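Local coordinates for methyl-accepting chemotaxis protein, putative (Geobacter sulfurreducens, PDB 3OOV), which probably takes part in chemotaxis signalling as a methyl-accepting chemotaxis protein, through a GAF domain of the kind that often senses small ligands, at residues A[75-80]-A[102-107]; A[19-24]-A[158-163]. All coordinates share one frame; numbering follows the deposited sequence.

Interaction 1 of 2, residues A[75-80]-A[102-107]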
loop_
_atom_site.group_PDB
_atom_site.type_symbol
_atom_site.label_atom_id
_atom_site.label_comp_id
_atom_site.label_asym_id
_atom_site.label_seq_id
_atom_site.Cartn_x
_atom_site.Cartn_y
_atom_site.Cartn_z
ATOM N N VAL A 75 3.681 5.572 11.408
ATOM C CA VAL A 75 3.433 4.844 10.199
ATOM C C VAL A 75 4.547 3.828 9.915
ATOM O O VAL A 75 4.391 2.936 9.120
ATOM C CB VAL A 75 3.252 5.833 8.997
ATOM C CG1 VAL A 75 4.539 6.650 8.757
ATOM C CG2 VAL A 75 2.891 5.069 7.756
ATOM N N ILE A 76 5.720 3.999 10.521
ATOM C CA ILE A 76 6.730 2.972 10.386
ATOM C C ILE A 76 6.272 1.675 11.051
ATOM O O ILE A 76 6.369 0.593 10.477
ATOM C CB ILE A 76 8.103 3.424 10.956
ATOM C CG1 ILE A 76 8.704 4.499 10.025
ATOM C CG2 ILE A 76 9.067 2.224 11.060
ATOM C CD1 ILE A 76 9.850 5.294 10.621
ATOM N N THR A 77 5.783 1.793 12.266
ATOM C CA THR A 77 5.188 0.630 12.927
ATOM C C THR A 77 4.025 0.029 12.119
ATOM O O THR A 77 3.878 -1.217 12.051
ATOM C CB THR A 77 4.665 1.069 14.311
ATOM O OG1 THR A 77 5.796 1.485 15.054
ATOM C CG2 THR A 77 3.945 -0.111 15.076
ATOM N N LYS A 78 3.180 0.883 11.535
ATOM C CA LYS A 78 2.049 0.331 10.732
ATOM C C LYS A 78 2.519 -0.388 9.542
ATOM O O LYS A 78 1.932 -1.440 9.196
ATOM C CB LYS A 78 1.034 1.386 10.335
ATOM C CG LYS A 78 0.164 1.805 11.491
ATOM C CD LYS A 78 -0.165 3.289 11.459
ATOM C CE LYS A 78 -1.170 3.560 10.375
ATOM N NZ LYS A 78 -2.433 2.715 10.671
ATOM N N CYS A 79 3.536 0.173 8.848
ATOM C CA CYS A 79 4.144 -0.554 7.728
ATOM C C CYS A 79 4.597 -1.978 8.154
ATOM O O CYS A 79 4.362 -3.005 7.439
ATOM C CB CYS A 79 5.393 0.196 7.198
ATOM S SG CYS A 79 6.228 -0.679 5.873
ATOM N N PHE A 80 5.332 -2.014 9.266
ATOM C CA PHE A 80 5.930 -3.261 9.749
ATOM C C PHE A 80 4.796 -4.286 10.099
ATOM O O PHE A 80 4.836 -5.439 9.646
ATOM C CB PHE A 80 6.765 -2.999 11.002
ATOM C CG PHE A 80 7.455 -4.224 11.522
ATOM C CD1 PHE A 80 8.723 -4.589 11.010
ATOM C CD2 PHE A 80 6.861 -5.007 12.515
ATOM C CE1 PHE A 80 9.364 -5.729 11.474
ATOM C CE2 PHE A 80 7.499 -6.148 13.004
ATOM C CZ PHE A 80 8.764 -6.495 12.499
ATOM N N SER A 102 8.257 11.031 19.889
ATOM C CA SER A 102 9.511 10.648 20.606
ATOM C C SER A 102 9.561 9.144 20.897
ATOM O O SER A 102 8.600 8.629 21.424
ATOM C CB SER A 102 9.637 11.403 21.934
ATOM O OG SER A 102 10.996 11.246 22.360
ATOM N N PRO A 103 10.689 8.432 20.640
ATOM C CA PRO A 103 12.002 8.967 20.273
ATOM C C PRO A 103 12.236 9.091 18.780
ATOM O O PRO A 103 13.301 9.622 18.402
ATOM C CB PRO A 103 12.985 7.942 20.894
ATOM C CG PRO A 103 12.242 6.598 20.694
ATOM C CD PRO A 103 10.773 6.992 20.993
ATOM N N TYR A 104 11.312 8.578 17.931
ATOM C CA TYR A 104 11.543 8.602 16.460
ATOM C C TYR A 104 11.733 10.076 15.930
ATOM O O TYR A 104 12.503 10.317 14.997
ATOM C CB TYR A 104 10.400 7.922 15.691
ATOM C CG TYR A 104 10.261 6.378 15.766
ATOM C CD1 TYR A 104 10.629 5.589 14.688
ATOM C CD2 TYR A 104 9.700 5.746 16.887
ATOM C CE1 TYR A 104 10.476 4.205 14.706
ATOM C CE2 TYR A 104 9.519 4.349 16.923
ATOM C CZ TYR A 104 9.920 3.600 15.843
ATOM O OH TYR A 104 9.805 2.242 15.825
ATOM N N ASP A 105 11.056 11.037 16.520
ATOM C CA ASP A 105 11.048 12.381 15.969
ATOM C C ASP A 105 12.245 13.228 16.460
ATOM O O ASP A 105 12.358 14.407 16.128
ATOM C CB ASP A 105 9.718 13.066 16.276
ATOM C CG ASP A 105 9.569 13.476 17.745
ATOM O OD1 ASP A 105 8.548 14.124 18.037
ATOM O OD2 ASP A 105 10.428 13.159 18.608
ATOM N N ALA A 106 13.131 12.590 17.226
ATOM C CA ALA A 106 14.405 13.192 17.631
ATOM C C ALA A 106 15.462 12.892 16.560
ATOM O O ALA A 106 16.579 13.398 16.654
ATOM C CB ALA A 106 14.869 12.611 19.011
ATOM N N ILE A 107 15.132 12.055 15.559
ATOM C CA ILE A 107 16.133 11.667 14.569
ATOM C C ILE A 107 15.898 12.429 13.244
ATOM O O ILE A 107 14.857 12.215 12.558
ATOM C CB ILE A 107 16.103 10.160 14.321
ATOM C CG1 ILE A 107 15.794 9.428 15.662
ATOM C CG2 ILE A 107 17.347 9.638 13.513
ATOM C CD1 ILE A 107 16.679 8.266 16.050
#
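Ile-76 swings CG1 away from its own carbonyl carbon (chi1 -71°) and runs on extended through chi2 at 165°, which carries CD1 out to the ring of Tyr-104; the tyrosine, with a nearly identical chi1 of -72°, sends its ring back toward the helix. This is one side of a GAF domain, where helix 74-82 and the long connection between strands 86-88 and 115-122 lie over the antiparallel sheet. The helical backbone and the short 3-10 turn at 104-106 stay well apart, with the CA atoms of Ile-76 and Tyr-104 separated by 9.6 Å, and side chains span the gap. The methyl CD1 of Ile-76 meets the CD1 carbon of Tyr-104 at 4.2 Å, a loose apolar touch made obliquely to the ring. Ile-76 also packs on Ile-117 of strand 115-122, and Tyr-104 on Leu-67 of strand 66-68. Thr-77 passes the tyrosine at about a right angle, yet the two hydroxyls look to different partners: Thr-77 OG1 is hydrogen-bonded to the carbonyl O of Asp-70, and Tyr-104 OH to that of Pro-68. Between the hydroxyl oxygens themselves, Thr-77 OG1 and Tyr-104 OH, the distance is 4.2 Å.

Interaction 2 of 2, residues A[19-24]-A[158-163]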
loop_
_atom_site.group_PDB
_atom_site.type_symbol
_atom_site.label_atom_id
_atom_site.label_comp_id
_atom_site.label_asym_id
_atom_site.label_seq_id
_atom_site.Cartn_x
_atom_site.Cartn_y
_atom_site.Cartn_z
ATOM N N GLU A 19 25.857 -5.339 6.058
ATOM C CA GLU A 19 26.588 -4.884 4.886
ATOM C C GLU A 19 25.690 -4.883 3.634
ATOM O O GLU A 19 25.758 -3.976 2.809
ATOM C CB GLU A 19 27.827 -5.757 4.691
ATOM C CG GLU A 19 28.760 -5.380 3.586
ATOM C CD GLU A 19 29.994 -6.299 3.586
ATOM O OE1 GLU A 19 31.089 -5.775 3.922
ATOM O OE2 GLU A 19 29.853 -7.532 3.310
ATOM N N VAL A 20 24.847 -5.899 3.508
ATOM C CA VAL A 20 23.962 -6.010 2.381
ATOM C C VAL A 20 22.935 -4.866 2.422
ATOM O O VAL A 20 22.523 -4.360 1.384
ATOM C CB VAL A 20 23.213 -7.314 2.428
ATOM C CG1 VAL A 20 21.940 -7.295 1.546
ATOM C CG2 VAL A 20 24.159 -8.492 2.029
ATOM N N LEU A 21 22.513 -4.504 3.626
ATOM C CA LEU A 21 21.566 -3.432 3.831
ATOM C C LEU A 21 22.265 -2.102 3.484
ATOM O O LEU A 21 21.717 -1.324 2.714
ATOM C CB LEU A 21 21.061 -3.454 5.270
ATOM C CG LEU A 21 20.226 -4.729 5.499
ATOM C CD1 LEU A 21 19.754 -4.801 6.935
ATOM C CD2 LEU A 21 18.997 -4.840 4.555
ATOM N N ARG A 22 23.493 -1.916 3.965
ATOM C CA ARG A 22 24.215 -0.716 3.620
ATOM C C ARG A 22 24.375 -0.530 2.090
ATOM O O ARG A 22 24.086 0.550 1.551
ATOM C CB ARG A 22 25.527 -0.579 4.409
ATOM C CG ARG A 22 25.316 -0.238 5.892
ATOM C CD ARG A 22 26.635 0.106 6.619
ATOM N NE ARG A 22 27.639 -0.937 6.406
ATOM C CZ ARG A 22 27.902 -1.958 7.237
ATOM N NH1 ARG A 22 27.269 -2.106 8.403
ATOM N NH2 ARG A 22 28.825 -2.847 6.890
ATOM N N LEU A 23 24.711 -1.602 1.397
ATOM C CA LEU A 23 24.857 -1.603 -0.066
ATOM C C LEU A 23 23.559 -1.384 -0.802
ATOM O O LEU A 23 23.534 -0.704 -1.860
ATOM C CB LEU A 23 25.411 -2.934 -0.545
ATOM C CG LEU A 23 26.882 -3.257 -0.319
ATOM C CD1 LEU A 23 27.090 -4.814 -0.421
ATOM C CD2 LEU A 23 27.797 -2.478 -1.368
ATOM N N CYS A 24 22.468 -1.962 -0.288
ATOM C CA CYS A 24 21.166 -1.589 -0.812
ATOM C C CYS A 24 20.897 -0.075 -0.708
ATOM O O CYS A 24 20.300 0.516 -1.624
ATOM C CB CYS A 24 20.041 -2.315 -0.076
ATOM S SG CYS A 24 19.842 -4.005 -0.606
ATOM N N SER A 158 15.602 -11.556 -0.119
ATOM C CA SER A 158 16.386 -12.710 -0.712
ATOM C C SER A 158 17.762 -12.946 -0.119
ATOM O O SER A 158 18.136 -14.081 0.170
ATOM C CB SER A 158 16.602 -12.520 -2.216
ATOM O OG SER A 158 15.348 -12.581 -2.828
ATOM N N ALA A 159 18.532 -11.880 0.057
ATOM C CA ALA A 159 19.861 -12.035 0.566
ATOM C C ALA A 159 19.874 -12.356 2.088
ATOM O O ALA A 159 20.775 -13.056 2.584
ATOM C CB ALA A 159 20.669 -10.813 0.295
ATOM N N ILE A 160 18.918 -11.807 2.847
ATOM C CA ILE A 160 18.822 -12.168 4.249
ATOM C C ILE A 160 18.558 -13.692 4.365
ATOM O O ILE A 160 19.159 -14.360 5.169
ATOM C CB ILE A 160 17.775 -11.333 4.948
ATOM C CG1 ILE A 160 18.341 -9.898 5.020
ATOM C CG2 ILE A 160 17.416 -11.950 6.382
ATOM C CD1 ILE A 160 17.374 -8.880 5.493
ATOM N N VAL A 161 17.644 -14.197 3.541
ATOM C CA VAL A 161 17.301 -15.609 3.489
ATOM C C VAL A 161 18.534 -16.467 3.130
ATOM O O VAL A 161 18.845 -17.419 3.878
ATOM C CB VAL A 161 16.110 -15.880 2.549
ATOM C CG1 VAL A 161 15.949 -17.396 2.240
ATOM C CG2 VAL A 161 14.838 -15.379 3.187
ATOM N N ARG A 162 19.233 -16.118 2.035
ATOM C CA ARG A 162 20.491 -16.776 1.675
ATOM C C ARG A 162 21.469 -16.768 2.838
ATOM O O ARG A 162 22.032 -17.799 3.191
ATOM C CB ARG A 162 21.174 -16.167 0.433
ATOM C CG ARG A 162 22.649 -16.648 0.210
ATOM C CD ARG A 162 23.376 -16.095 -1.127
ATOM N NE ARG A 162 23.527 -14.617 -1.156
ATOM C CZ ARG A 162 24.345 -13.921 -0.374
ATOM N NH1 ARG A 162 25.156 -14.569 0.457
ATOM N NH2 ARG A 162 24.344 -12.579 -0.427
ATOM N N ILE A 163 21.681 -15.615 3.454
ATOM C CA ILE A 163 22.682 -15.560 4.490
ATOM C C ILE A 163 22.222 -16.429 5.693
ATOM O O ILE A 163 23.027 -17.181 6.276
ATOM C CB ILE A 163 22.997 -14.137 4.878
ATOM C CG1 ILE A 163 23.702 -13.371 3.728
ATOM C CG2 ILE A 163 23.791 -14.078 6.176
ATOM C CD1 ILE A 163 23.778 -11.808 3.968
#
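Helices 19-24 and 158-163 run nearly antiparallel, their axes 10.8 Å apart at closest approach and their directions 163° from each other. Val-20 and Ala-159 mark the nearest backbone approach, with CA atoms 7.5 Å apart. Val-20 does most of the touching, and its two methyls divide the work. With chi1 at 161°, CG1 lies anti to the backbone N and rests against CB of Ala-159 at 3.9 Å, while the other branch, CG2, reaches CD1 of Ile-163, also at 3.9 Å. Ile-163 extends its chain past Val-20 in the opposite direction, its terminal methyl making the touch. Helix 17-31, early in the chain, and helix 143-167, the last, pair here in a GAF fold, packed side by side against its antiparallel sheet. On the side toward the sheet, Leu-21 and Ile-160 both rest on Met-41 of strand 36-42, and their ends meet more loosely, with CD2 of Leu-21 4.5 Å from CD1 of Ile-160. Helix 7-13 adds Ile-11, which packs on Val-20. Near this apolar seam, Arg-162 turns its guanidinium to the connection between helices 7-13 and 17-31, where NH1 hydrogen-bonds the backbone O of Ser-14.

How the interactions relate
Interactions 1 and 2 lie on opposite sides of the chain's centre, their own centres 23 Å apart and their nearest atoms about 10 Å apart, so they do not touch. Both segments of interaction 1 fall in sequence between those of interaction 2: an early helix pairs with the last one, and the strands of the sheet and helix 74-82 come between them in sequence. Both contacts reach the same antiparallel sheet, interaction 1 through strands 66-68 and 115-122, interaction 2 through strand 36-42. A bound glycerol, probably a crystallisation additive, sits about 4 Å from the side chain of Ile-76 in interaction 1; such molecules often mark pockets, but nothing here establishes a natural ligand.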